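Local structure of D-3-phosphoglycerate dehydrogenase (Sulfolobus tokodaii, 2EKL) at residues Leu138-Lys143 against Asn162-Lys167; Gly146-Gly151 against Ile200-Thr205; Leu169-Leu174 against Val188-Leu193. The protein probably catalyses the NAD-dependent oxidation of D-3-phosphoglycerate in serine biosynthesis. All coordinates share one frame; numbering follows the deposited sequence.

How the contacts relate
All three contacts belong to the NAD-binding domain and are strung along one stretch of chain. Contact 1, which ties the end of helix 152-163 to the loop leading into strand 144-148, lies away from the cofactor, its centre about 17 Å from that of contact 2 and about 19 Å from that of contact 3. Contacts 2 and 3 have centres about 9 Å apart and both touch NAD: contact 2 supplies the glycine-rich turn and Val-204, contact 3 the carboxylate that holds the adenosine ribose. They meet directly where Phe-150 N approaches Asp-172 OD2 at 2.8 Å, a probable hydrogen bond, and strands 144-148 and 167-171 run as neighbours in the same parallel sheet.

Contact 1: Leu138-Lys143 against Asn162-Lys167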
loop_
_atom_site.group_PDB
_atom_site.type_symbol
_atom_site.label_atom_id
_atom_site.label_comp_id
_atom_site.label_asym_id
_atom_site.label_seq_id
_atom_site.Cartn_x
_atom_site.Cartn_y
_atom_site.Cartn_z
ATOM N N LEU A 138 1.472 9.575 8.621
ATOM C CA LEU A 138 2.644 9.128 9.369
ATOM C C LEU A 138 3.619 8.315 8.524
ATOM O O LEU A 138 3.208 7.520 7.678
ATOM C CB LEU A 138 2.200 8.274 10.560
ATOM C CG LEU A 138 1.307 8.946 11.608
ATOM C CD1 LEU A 138 0.895 7.925 12.659
ATOM C CD2 LEU A 138 2.059 10.102 12.253
ATOM N N GLU A 139 4.911 8.510 8.775
ATOM C CA GLU A 139 5.965 7.779 8.073
ATOM C C GLU A 139 6.178 6.444 8.803
ATOM O O GLU A 139 5.969 6.349 10.018
ATOM C CB GLU A 139 7.251 8.610 8.067
ATOM C CG GLU A 139 8.408 7.992 7.304
ATOM C CD GLU A 139 9.579 8.944 7.185
ATOM O OE1 GLU A 139 9.590 9.754 6.231
ATOM O OE2 GLU A 139 10.481 8.895 8.057
ATOM N N LEU A 140 6.599 5.414 8.076
ATOM C CA LEU A 140 6.771 4.094 8.673
ATOM C C LEU A 140 8.200 3.662 8.958
ATOM O O LEU A 140 8.446 2.921 9.916
ATOM C CB LEU A 140 6.088 3.045 7.788
ATOM C CG LEU A 140 4.575 3.252 7.665
ATOM C CD1 LEU A 140 4.012 2.419 6.513
ATOM C CD2 LEU A 140 3.909 2.880 8.980
ATOM N N ALA A 141 9.132 4.114 8.129
ATOM C CA ALA A 141 10.536 3.760 8.291
ATOM C C ALA A 141 11.023 4.097 9.694
ATOM O O ALA A 141 10.664 5.135 10.250
ATOM C CB ALA A 141 11.380 4.498 7.252
ATOM N N GLY A 142 11.833 3.207 10.263
ATOM C CA GLY A 142 12.377 3.430 11.592
ATOM C C GLY A 142 11.452 3.052 12.730
ATOM O O GLY A 142 11.887 2.921 13.878
ATOM N N LYS A 143 10.172 2.877 12.428
ATOM C CA LYS A 143 9.224 2.508 13.462
ATOM C C LYS A 143 9.196 1.000 13.661
ATOM O O LYS A 143 9.773 0.245 12.877
ATOM C CB LYS A 143 7.840 3.058 13.120
ATOM C CG LYS A 143 7.830 4.580 13.175
ATOM C CD LYS A 143 6.472 5.169 12.898
ATOM C CE LYS A 143 6.552 6.684 12.908
ATOM N NZ LYS A 143 5.275 7.290 12.465
ATOM N N ASN A 162 10.532 -5.236 7.195
ATOM C CA ASN A 162 11.948 -5.075 7.501
ATOM C C ASN A 162 12.632 -4.324 6.359
ATOM O O ASN A 162 13.465 -3.442 6.585
ATOM C CB ASN A 162 12.613 -6.441 7.707
ATOM C CG ASN A 162 14.116 -6.338 7.886
ATOM O OD1 ASN A 162 14.888 -6.641 6.969
ATOM N ND2 ASN A 162 14.542 -5.894 9.061
ATOM N N ALA A 163 12.266 -4.666 5.125
ATOM C CA ALA A 163 12.846 -4.016 3.960
ATOM C C ALA A 163 12.429 -2.547 3.897
ATOM O O ALA A 163 13.123 -1.721 3.304
ATOM C CB ALA A 163 12.426 -4.753 2.682
ATOM N N MET A 164 11.292 -2.230 4.516
ATOM C CA MET A 164 10.794 -0.861 4.556
ATOM C C MET A 164 11.497 -0.088 5.676
ATOM O O MET A 164 11.156 1.056 5.964
ATOM C CB MET A 164 9.277 -0.854 4.791
ATOM C CG MET A 164 8.478 -1.459 3.637
ATOM S SD MET A 164 6.701 -1.550 4.004
ATOM C CE MET A 164 6.288 0.179 4.160
ATOM N N GLY A 165 12.476 -0.727 6.310
ATOM C CA GLY A 165 13.209 -0.062 7.376
ATOM C C GLY A 165 12.537 -0.074 8.737
ATOM O O GLY A 165 12.913 0.696 9.626
ATOM N N MET A 166 11.539 -0.936 8.909
ATOM C CA MET A 166 10.849 -1.040 10.187
ATOM C C MET A 166 11.520 -2.110 11.042
ATOM O O MET A 166 12.116 -3.058 10.519
ATOM C CB MET A 166 9.376 -1.416 9.981
ATOM C CG MET A 166 8.607 -0.482 9.062
ATOM S SD MET A 166 6.828 -0.842 9.045
ATOM C CE MET A 166 6.356 -0.040 10.586
ATOM N N LYS A 167 11.443 -1.944 12.358
ATOM C CA LYS A 167 11.948 -2.956 13.261
ATOM C C LYS A 167 10.862 -3.926 13.481
ATOM O O LYS A 167 9.757 -3.572 13.855
ATOM C CB LYS A 167 12.306 -2.327 14.604
ATOM C CG LYS A 167 13.431 -1.321 14.428
ATOM C CD LYS A 167 14.163 -0.840 15.689
ATOM C CE LYS A 167 15.084 0.334 15.304
ATOM N NZ LYS A 167 15.839 0.820 16.457
#
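Leu-140 and Met-166 both set CG beside the backbone N, with chi1 at -62° and -55°, and the methionine chain then bends at chi3 (79°) to bring its CE against the leucine side chain, which it crosses obliquely. CE ends 4.1 Å from Leu-140 CD2, while further back along the chain Met-166 CG rests 3.5 Å from Leu-140 O. The other leucine methyl, CD1, is met by Met-164 CE at 4.0 Å, the two side chains running alongside each other in the same direction, so each branch of Leu-140 has its own methionine. Met-113 and Ile-114 of helix 102-118 also touch this leucine.

Two backbone hydrogen bonds complete the contact. Helix 152-163 ends in a Schellman motif with Gly-165, at positive phi, as its C' residue, and the carbonyl of that glycine receives Gly-142 N at 2.8 Å from well above its plane. Gly-142 itself sits in a type II turn closed by Lys-143 N on Leu-140 O. Lys-167 N bonds to Lys-143 O, also at 2.8 Å, from much nearer the carbonyl plane. The extended Lys-143 side chain turns back along its own segment, where NZ reaches Glu-139 O at 2.7 Å in the carbonyl plane; the same ammonium forms a salt bridge with Glu-290 of the second subunit.

Contact 2: Gly146-Gly151 against Ile200-Thr205; sequences GIVGFG and ISLHVT. With NAD (nicotinamide-adenine-dinucleotide), chain B.
The first strand of the Rossmann fold and its glycine-rich turn, fitting the GxGxxG pattern, meet strand 199-202 here and run on into the NAD site. The strands are parallel, and three backbone bonds hold them: Ser-201 N to Gly-146 O, Val-148 N to Ser-201 O (3.0 Å), and His-203 N to Val-148 O (2.8 Å).

Val-148 is the apolar centre. Its CB lies 3.7 Å from Leu-202 CD2, its CG2 meets Ile-200 CG2, and CG1, anti to the backbone N (chi1 -177°), comes alongside Val-204 CG1 at 3.9 Å. On the other face of the sheet, Ile-147 CG2 approaches His-203 CD2, and the imidazole is held by a short bond between its NE2 and Ser-201 OG, 2.6 Å, which should limit the ring's rotation.

Beyond the strands the two segments close on the cofactor. Gly-149 has no room for a side chain: a CB would run into His-203 O and Val-204 CG1, and its bare CA instead comes 3.4 Å from NAD O4B. A CB on Gly-151 would likewise collide with NAD O5B. Val-204 O accepts from hydroxyl O3D of the nicotinamide ribose of NAD at 2.5 Å, while one water takes the N-H of Gly-151 and lies within bonding distance of both His-203 O and the phosphate oxygen O1N of NAD.

Gly-151 is the N-cap of helix 152-163, whose Ile-153 and Val-157 touch His-203. Strand 167-171 flanks Gly-146 to Val-148 on one edge, and strand 226-230 lies beyond Ile-200 to Leu-202 on the other.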
loop_
_atom_site.group_PDB
_atom_site.type_symbol
_atom_site.label_atom_id
_atom_site.label_comp_id
_atom_site.label_asym_id
_atom_site.label_seq_id
_atom_site.Cartn_x
_atom_site.Cartn_y
_atom_site.Cartn_z
ATOM N N GLY A 146 4.687 -4.924 15.003
ATOM C CA GLY A 146 4.507 -6.151 15.760
ATOM C C GLY A 146 3.607 -7.109 15.007
ATOM O O GLY A 146 2.421 -6.836 14.806
ATOM N N ILE A 147 4.178 -8.233 14.588
ATOM C CA ILE A 147 3.442 -9.251 13.847
ATOM C C ILE A 147 2.840 -10.267 14.822
ATOM O O ILE A 147 3.568 -11.044 15.442
ATOM C CB ILE A 147 4.375 -10.002 12.859
ATOM C CG1 ILE A 147 5.095 -9.008 11.940
ATOM C CG2 ILE A 147 3.570 -11.016 12.042
ATOM C CD1 ILE A 147 4.175 -8.198 11.036
ATOM N N VAL A 148 1.517 -10.245 14.976
ATOM C CA VAL A 148 0.838 -11.190 15.866
ATOM C C VAL A 148 0.315 -12.328 14.990
ATOM O O VAL A 148 -0.651 -12.161 14.245
ATOM C CB VAL A 148 -0.342 -10.526 16.599
ATOM C CG1 VAL A 148 -0.969 -11.518 17.571
ATOM C CG2 VAL A 148 0.139 -9.291 17.338
ATOM N N GLY A 149 0.958 -13.486 15.093
ATOM C CA GLY A 149 0.593 -14.621 14.262
ATOM C C GLY A 149 1.681 -14.643 13.203
ATOM O O GLY A 149 1.605 -13.932 12.202
ATOM N N PHE A 150 2.708 -15.453 13.431
ATOM C CA PHE A 150 3.853 -15.517 12.529
ATOM C C PHE A 150 3.846 -16.758 11.641
ATOM O O PHE A 150 4.781 -17.558 11.675
ATOM C CB PHE A 150 5.138 -15.473 13.371
ATOM C CG PHE A 150 6.344 -14.972 12.632
ATOM C CD1 PHE A 150 6.392 -13.663 12.160
ATOM C CD2 PHE A 150 7.445 -15.798 12.431
ATOM C CE1 PHE A 150 7.526 -13.180 11.502
ATOM C CE2 PHE A 150 8.580 -15.329 11.777
ATOM C CZ PHE A 150 8.622 -14.019 11.312
ATOM N N GLY A 151 2.790 -16.911 10.846
ATOM C CA GLY A 151 2.687 -18.056 9.959
ATOM C C GLY A 151 3.071 -17.710 8.533
ATOM O O GLY A 151 3.969 -16.906 8.311
ATOM N N ILE A 200 0.686 -2.680 14.536
ATOM C CA ILE A 200 0.411 -4.061 14.919
ATOM C C ILE A 200 -0.353 -4.699 13.767
ATOM O O ILE A 200 -1.367 -4.160 13.326
ATOM C CB ILE A 200 -0.458 -4.127 16.187
ATOM C CG1 ILE A 200 0.290 -3.486 17.358
ATOM C CG2 ILE A 200 -0.801 -5.584 16.515
ATOM C CD1 ILE A 200 -0.535 -3.369 18.620
ATOM N N SER A 201 0.133 -5.834 13.271
ATOM C CA SER A 201 -0.534 -6.508 12.162
ATOM C C SER A 201 -0.956 -7.908 12.605
ATOM O O SER A 201 -0.127 -8.705 13.043
ATOM C CB SER A 201 0.402 -6.574 10.952
ATOM O OG SER A 201 -0.307 -6.921 9.778
ATOM N N LEU A 202 -2.248 -8.198 12.480
ATOM C CA LEU A 202 -2.802 -9.482 12.910
ATOM C C LEU A 202 -2.901 -10.506 11.786
ATOM O O LEU A 202 -3.495 -10.242 10.742
ATOM C CB LEU A 202 -4.182 -9.255 13.526
ATOM C CG LEU A 202 -4.245 -8.142 14.576
ATOM C CD1 LEU A 202 -5.679 -7.972 15.043
ATOM C CD2 LEU A 202 -3.326 -8.473 15.757
ATOM N N HIS A 203 -2.323 -11.683 12.018
ATOM C CA HIS A 203 -2.311 -12.757 11.027
ATOM C C HIS A 203 -2.485 -14.105 11.713
ATOM O O HIS A 203 -1.794 -15.072 11.398
ATOM C CB HIS A 203 -0.983 -12.728 10.276
ATOM C CG HIS A 203 -0.699 -11.412 9.627
ATOM N ND1 HIS A 203 -1.359 -10.992 8.493
ATOM C CD2 HIS A 203 0.115 -10.394 9.990
ATOM C CE1 HIS A 203 -0.963 -9.770 8.185
ATOM N NE2 HIS A 203 -0.069 -9.384 9.078
ATOM N N VAL A 204 -3.422 -14.158 12.649
ATOM C CA VAL A 204 -3.676 -15.374 13.412
ATOM C C VAL A 204 -4.812 -16.237 12.888
ATOM O O VAL A 204 -5.682 -15.772 12.151
ATOM C CB VAL A 204 -4.015 -15.037 14.881
ATOM C CG1 VAL A 204 -2.862 -14.288 15.526
ATOM C CG2 VAL A 204 -5.297 -14.204 14.939
ATOM N N THR A 205 -4.782 -17.507 13.280
ATOM C CA THR A 205 -5.825 -18.459 12.937
ATOM C C THR A 205 -6.526 -18.730 14.260
ATOM O O THR A 205 -5.933 -19.294 15.182
ATOM C CB THR A 205 -5.255 -19.786 12.412
ATOM O OG1 THR A 205 -4.258 -20.267 13.323
ATOM C CG2 THR A 205 -4.655 -19.600 11.028
HETATM P PA NAD B . -0.968 -19.872 9.325
HETATM O O1A NAD B . 0.185 -20.094 8.435
HETATM O O2A NAD B . -1.646 -21.113 9.881
HETATM O O5B NAD B . -0.463 -18.913 10.506
HETATM C C5B NAD B . -1.358 -18.560 11.550
HETATM C C4B NAD B . -0.370 -18.291 12.838
HETATM O O4B NAD B . -1.055 -17.554 13.865
HETATM C C3B NAD B . 0.232 -19.640 13.356
HETATM O O3B NAD B . 1.656 -19.589 13.429
HETATM C C2B NAD B . -0.518 -19.837 14.679
HETATM O O2B NAD B . 0.092 -20.630 15.669
HETATM C C1B NAD B . -0.743 -18.409 15.014
HETATM N N9A NAD B . -1.740 -18.195 16.111
HETATM C C8A NAD B . -2.964 -18.801 16.356
HETATM N N7A NAD B . -3.512 -18.278 17.478
HETATM C C5A NAD B . -2.663 -17.342 17.961
HETATM C C6A NAD B . -2.659 -16.442 19.099
HETATM N N6A NAD B . -3.664 -16.426 19.960
HETATM N N1A NAD B . -1.551 -15.553 19.307
HETATM C C2A NAD B . -0.433 -15.525 18.411
HETATM N N3A NAD B . -0.433 -16.401 17.301
HETATM C C4A NAD B . -1.527 -17.283 17.091
HETATM O O3 NAD B . -2.110 -19.058 8.532
HETATM P PN NAD B . -1.977 -17.960 7.356
HETATM O O1N NAD B . -0.749 -17.173 7.544
HETATM O O2N NAD B . -2.059 -18.753 6.095
HETATM O O5D NAD B . -3.331 -17.197 7.617
HETATM C C5D NAD B . -3.402 -16.237 8.649
HETATM C C4D NAD B . -4.791 -15.643 8.761
HETATM O O4D NAD B . -5.154 -14.922 7.598
HETATM C C3D NAD B . -5.957 -16.649 8.982
HETATM O O3D NAD B . -6.887 -16.153 9.958
HETATM C C2D NAD B . -6.526 -16.822 7.620
HETATM O O2D NAD B . -7.791 -17.454 7.632
HETATM C C1D NAD B . -6.422 -15.391 7.172
HETATM N N1N NAD B . -6.518 -15.106 5.712
HETATM C C2N NAD B . -7.353 -14.023 5.294
HETATM C C3N NAD B . -7.460 -13.733 3.902
HETATM C C7N NAD B . -8.318 -12.608 3.461
HETATM O O7N NAD B . -8.971 -12.758 2.297
HETATM N N7N NAD B . -8.481 -11.481 4.138
HETATM C C4N NAD B . -6.693 -14.578 2.947
HETATM C C5N NAD B . -5.850 -15.675 3.386
HETATM C C6N NAD B . -5.768 -15.935 4.791
HETATM O O HOH W 1 0.420 -15.756 9.571
#

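Contact 3: Leu169-Leu174 against Val188-Leu193. With NAD (nicotinamide-adenine-dinucleotide), chain B.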
loop_
_atom_site.group_PDB
_atom_site.type_symbol
_atom_site.label_atom_id
_atom_site.label_comp_id
_atom_site.label_asym_id
_atom_site.label_seq_id
_atom_site.Cartn_x
_atom_site.Cartn_y
_atom_site.Cartn_z
ATOM N N LEU A 169 8.999 -7.105 15.278
ATOM C CA LEU A 169 8.823 -7.920 16.472
ATOM C C LEU A 169 7.728 -8.906 16.102
ATOM O O LEU A 169 6.839 -8.586 15.310
ATOM C CB LEU A 169 8.362 -7.073 17.664
ATOM C CG LEU A 169 9.278 -5.960 18.176
ATOM C CD1 LEU A 169 8.639 -5.305 19.393
ATOM C CD2 LEU A 169 10.648 -6.534 18.540
ATOM N N ALA A 170 7.778 -10.108 16.659
ATOM C CA ALA A 170 6.759 -11.087 16.333
ATOM C C ALA A 170 6.365 -11.924 17.533
ATOM O O ALA A 170 7.190 -12.219 18.397
ATOM C CB ALA A 170 7.246 -11.991 15.203
ATOM N N TYR A 171 5.087 -12.277 17.588
ATOM C CA TYR A 171 4.567 -13.119 18.653
ATOM C C TYR A 171 3.693 -14.196 18.047
ATOM O O TYR A 171 2.893 -13.937 17.143
ATOM C CB TYR A 171 3.722 -12.330 19.660
ATOM C CG TYR A 171 3.005 -13.247 20.637
ATOM C CD1 TYR A 171 3.719 -13.998 21.576
ATOM C CD2 TYR A 171 1.621 -13.422 20.576
ATOM C CE1 TYR A 171 3.072 -14.903 22.422
ATOM C CE2 TYR A 171 0.965 -14.325 21.420
ATOM C CZ TYR A 171 1.700 -15.063 22.337
ATOM O OH TYR A 171 1.063 -15.977 23.149
ATOM N N ASP A 172 3.860 -15.413 18.546
ATOM C CA ASP A 172 3.063 -16.531 18.089
ATOM C C ASP A 172 2.983 -17.481 19.275
ATOM O O ASP A 172 3.887 -17.513 20.108
ATOM C CB ASP A 172 3.729 -17.215 16.893
ATOM C CG ASP A 172 2.761 -18.085 16.115
ATOM O OD1 ASP A 172 2.262 -19.082 16.680
ATOM O OD2 ASP A 172 2.490 -17.761 14.939
ATOM N N ILE A 173 1.895 -18.230 19.374
ATOM C CA ILE A 173 1.757 -19.167 20.479
ATOM C C ILE A 173 2.704 -20.339 20.252
ATOM O O ILE A 173 3.079 -21.043 21.191
ATOM C CB ILE A 173 0.314 -19.674 20.603
ATOM C CG1 ILE A 173 -0.144 -20.287 19.277
ATOM C CG2 ILE A 173 -0.591 -18.523 21.024
ATOM C CD1 ILE A 173 -1.558 -20.811 19.308
ATOM N N LEU A 174 3.094 -20.530 18.996
ATOM C CA LEU A 174 4.012 -21.599 18.631
ATOM C C LEU A 174 5.439 -21.068 18.673
ATOM O O LEU A 174 5.659 -19.860 18.672
ATOM C CB LEU A 174 3.700 -22.112 17.223
ATOM C CG LEU A 174 2.321 -22.724 16.979
ATOM C CD1 LEU A 174 2.225 -23.175 15.527
ATOM C CD2 LEU A 174 2.097 -23.898 17.919
ATOM N N VAL A 188 9.105 -12.164 20.542
ATOM C CA VAL A 188 8.918 -11.641 21.892
ATOM C C VAL A 188 7.552 -12.040 22.437
ATOM O O VAL A 188 6.749 -12.653 21.736
ATOM C CB VAL A 188 9.011 -10.095 21.908
ATOM C CG1 VAL A 188 10.376 -9.644 21.411
ATOM C CG2 VAL A 188 7.909 -9.498 21.034
ATOM N N SER A 189 7.295 -11.695 23.695
ATOM C CA SER A 189 6.009 -11.989 24.316
ATOM C C SER A 189 4.993 -11.014 23.740
ATOM O O SER A 189 5.365 -9.973 23.201
ATOM C CB SER A 189 6.084 -11.784 25.827
ATOM O OG SER A 189 6.398 -10.436 26.135
ATOM N N LEU A 190 3.714 -11.341 23.860
ATOM C CA LEU A 190 2.683 -10.448 23.347
ATOM C C LEU A 190 2.764 -9.117 24.087
ATOM O O LEU A 190 2.556 -8.054 23.502
ATOM C CB LEU A 190 1.297 -11.069 23.526
ATOM C CG LEU A 190 0.133 -10.232 22.986
ATOM C CD1 LEU A 190 0.361 -9.913 21.512
ATOM C CD2 LEU A 190 -1.169 -10.984 23.174
ATOM N N GLU A 191 3.081 -9.179 25.379
ATOM C CA GLU A 191 3.197 -7.974 26.191
ATOM C C GLU A 191 4.272 -7.038 25.649
ATOM O O GLU A 191 4.038 -5.840 25.503
ATOM C CB GLU A 191 3.530 -8.338 27.644
ATOM C CG GLU A 191 3.557 -7.142 28.595
ATOM C CD GLU A 191 4.016 -7.518 29.993
ATOM O OE1 GLU A 191 3.555 -8.555 30.509
ATOM O OE2 GLU A 191 4.831 -6.772 30.579
ATOM N N GLU A 192 5.447 -7.584 25.349
ATOM C CA GLU A 192 6.538 -6.767 24.839
ATOM C C GLU A 192 6.187 -6.200 23.471
ATOM O O GLU A 192 6.472 -5.037 23.183
ATOM C CB GLU A 192 7.836 -7.578 24.744
ATOM C CG GLU A 192 9.066 -6.702 24.520
ATOM C CD GLU A 192 10.366 -7.487 24.469
ATOM O OE1 GLU A 192 10.597 -8.326 25.366
ATOM O OE2 GLU A 192 11.164 -7.254 23.537
ATOM N N LEU A 193 5.574 -7.027 22.630
ATOM C CA LEU A 193 5.177 -6.595 21.295
ATOM C C LEU A 193 4.211 -5.421 21.406
ATOM O O LEU A 193 4.401 -4.386 20.765
ATOM C CB LEU A 193 4.511 -7.746 20.531
ATOM C CG LEU A 193 4.098 -7.476 19.074
ATOM C CD1 LEU A 193 4.101 -8.780 18.295
ATOM C CD2 LEU A 193 2.719 -6.819 19.020
HETATM P PA NAD B . -0.968 -19.872 9.325
HETATM O O1A NAD B . 0.185 -20.094 8.435
HETATM O O2A NAD B . -1.646 -21.113 9.881
HETATM O O5B NAD B . -0.463 -18.913 10.506
HETATM C C5B NAD B . -1.358 -18.560 11.550
HETATM C C4B NAD B . -0.370 -18.291 12.838
HETATM O O4B NAD B . -1.055 -17.554 13.865
HETATM C C3B NAD B . 0.232 -19.640 13.356
HETATM O O3B NAD B . 1.656 -19.589 13.429
HETATM C C2B NAD B . -0.518 -19.837 14.679
HETATM O O2B NAD B . 0.092 -20.630 15.669
HETATM C C1B NAD B . -0.743 -18.409 15.014
HETATM N N9A NAD B . -1.740 -18.195 16.111
HETATM C C8A NAD B . -2.964 -18.801 16.356
HETATM N N7A NAD B . -3.512 -18.278 17.478
HETATM C C5A NAD B . -2.663 -17.342 17.961
HETATM C C6A NAD B . -2.659 -16.442 19.099
HETATM N N6A NAD B . -3.664 -16.426 19.960
HETATM N N1A NAD B . -1.551 -15.553 19.307
HETATM C C2A NAD B . -0.433 -15.525 18.411
HETATM N N3A NAD B . -0.433 -16.401 17.301
HETATM C C4A NAD B . -1.527 -17.283 17.091
HETATM O O3 NAD B . -2.110 -19.058 8.532
HETATM P PN NAD B . -1.977 -17.960 7.356
HETATM O O1N NAD B . -0.749 -17.173 7.544
HETATM O O2N NAD B . -2.059 -18.753 6.095
HETATM O O5D NAD B . -3.331 -17.197 7.617
HETATM C C5D NAD B . -3.402 -16.237 8.649
HETATM C C4D NAD B . -4.791 -15.643 8.761
HETATM O O4D NAD B . -5.154 -14.922 7.598
HETATM C C3D NAD B . -5.957 -16.649 8.982
HETATM O O3D NAD B . -6.887 -16.153 9.958
HETATM C C2D NAD B . -6.526 -16.822 7.620
HETATM O O2D NAD B . -7.791 -17.454 7.632
HETATM C C1D NAD B . -6.422 -15.391 7.172
HETATM N N1N NAD B . -6.518 -15.106 5.712
HETATM C C2N NAD B . -7.353 -14.023 5.294
HETATM C C3N NAD B . -7.460 -13.733 3.902
HETATM C C7N NAD B . -8.318 -12.608 3.461
HETATM O O7N NAD B . -8.971 -12.758 2.297
HETATM N N7N NAD B . -8.481 -11.481 4.138
HETATM C C4N NAD B . -6.693 -14.578 2.947
HETATM C C5N NAD B . -5.850 -15.675 3.386
HETATM C C6N NAD B . -5.768 -15.935 4.791
#
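Tyr-171 lays its ring against the start of helix 190-196, and this is the tightly packed part of the contact. With CG anti to the backbone N (chi1 171°), the ring lies with one face against Leu-190, whose CB stands 3.8 Å from the ring centroid and only 13° off the normal, a CH-pi contact. Leu-190 N lies over a face as well, whereas Val-188 O comes to the ring edge, 3.3 Å from CD1. Leu-193 CD1 packs on Tyr-171 CB, at the root of the side chain, and Tyr-171 CE2 lies 3.5 Å from NAD N1A. An alanine here is likely to leave Leu-190 CB without the ring face it rests on and to open a gap between the helix start and the adenine. Leu-169 CB lies 4.2 Å from Val-188 CG2, and its CD1 reaches Leu-193.

Next to the ring the backbone is joined by Val-188 N to Ala-170 O, 2.9 Å and nearly straight, which extends the pairing of strand 167-171 with strand 186-187 at the edge of the Rossmann sheet. Ser-189 then N-caps the helix, its OG accepting from Glu-192 N. This is the looser side: Ser-189 is exposed and Glu-192 partly so, and both make little contact with 169-174.

Past Tyr-171, segment 169-174 turns away from the helix to NAD. Asp-172, at the end of the second strand of the fold, takes both hydroxyls of the adenosine ribose, O2B on OD1 and O3B on OD2 (2.5 Å). OD1 also receives Leu-174 N in an Asx turn, through its anti lone pair, which, with the ribose bonds, should limit the carboxylate's rotation. The exposed Ile-173 lays CG2 against the adenine, 3.5 Å from NAD C6A.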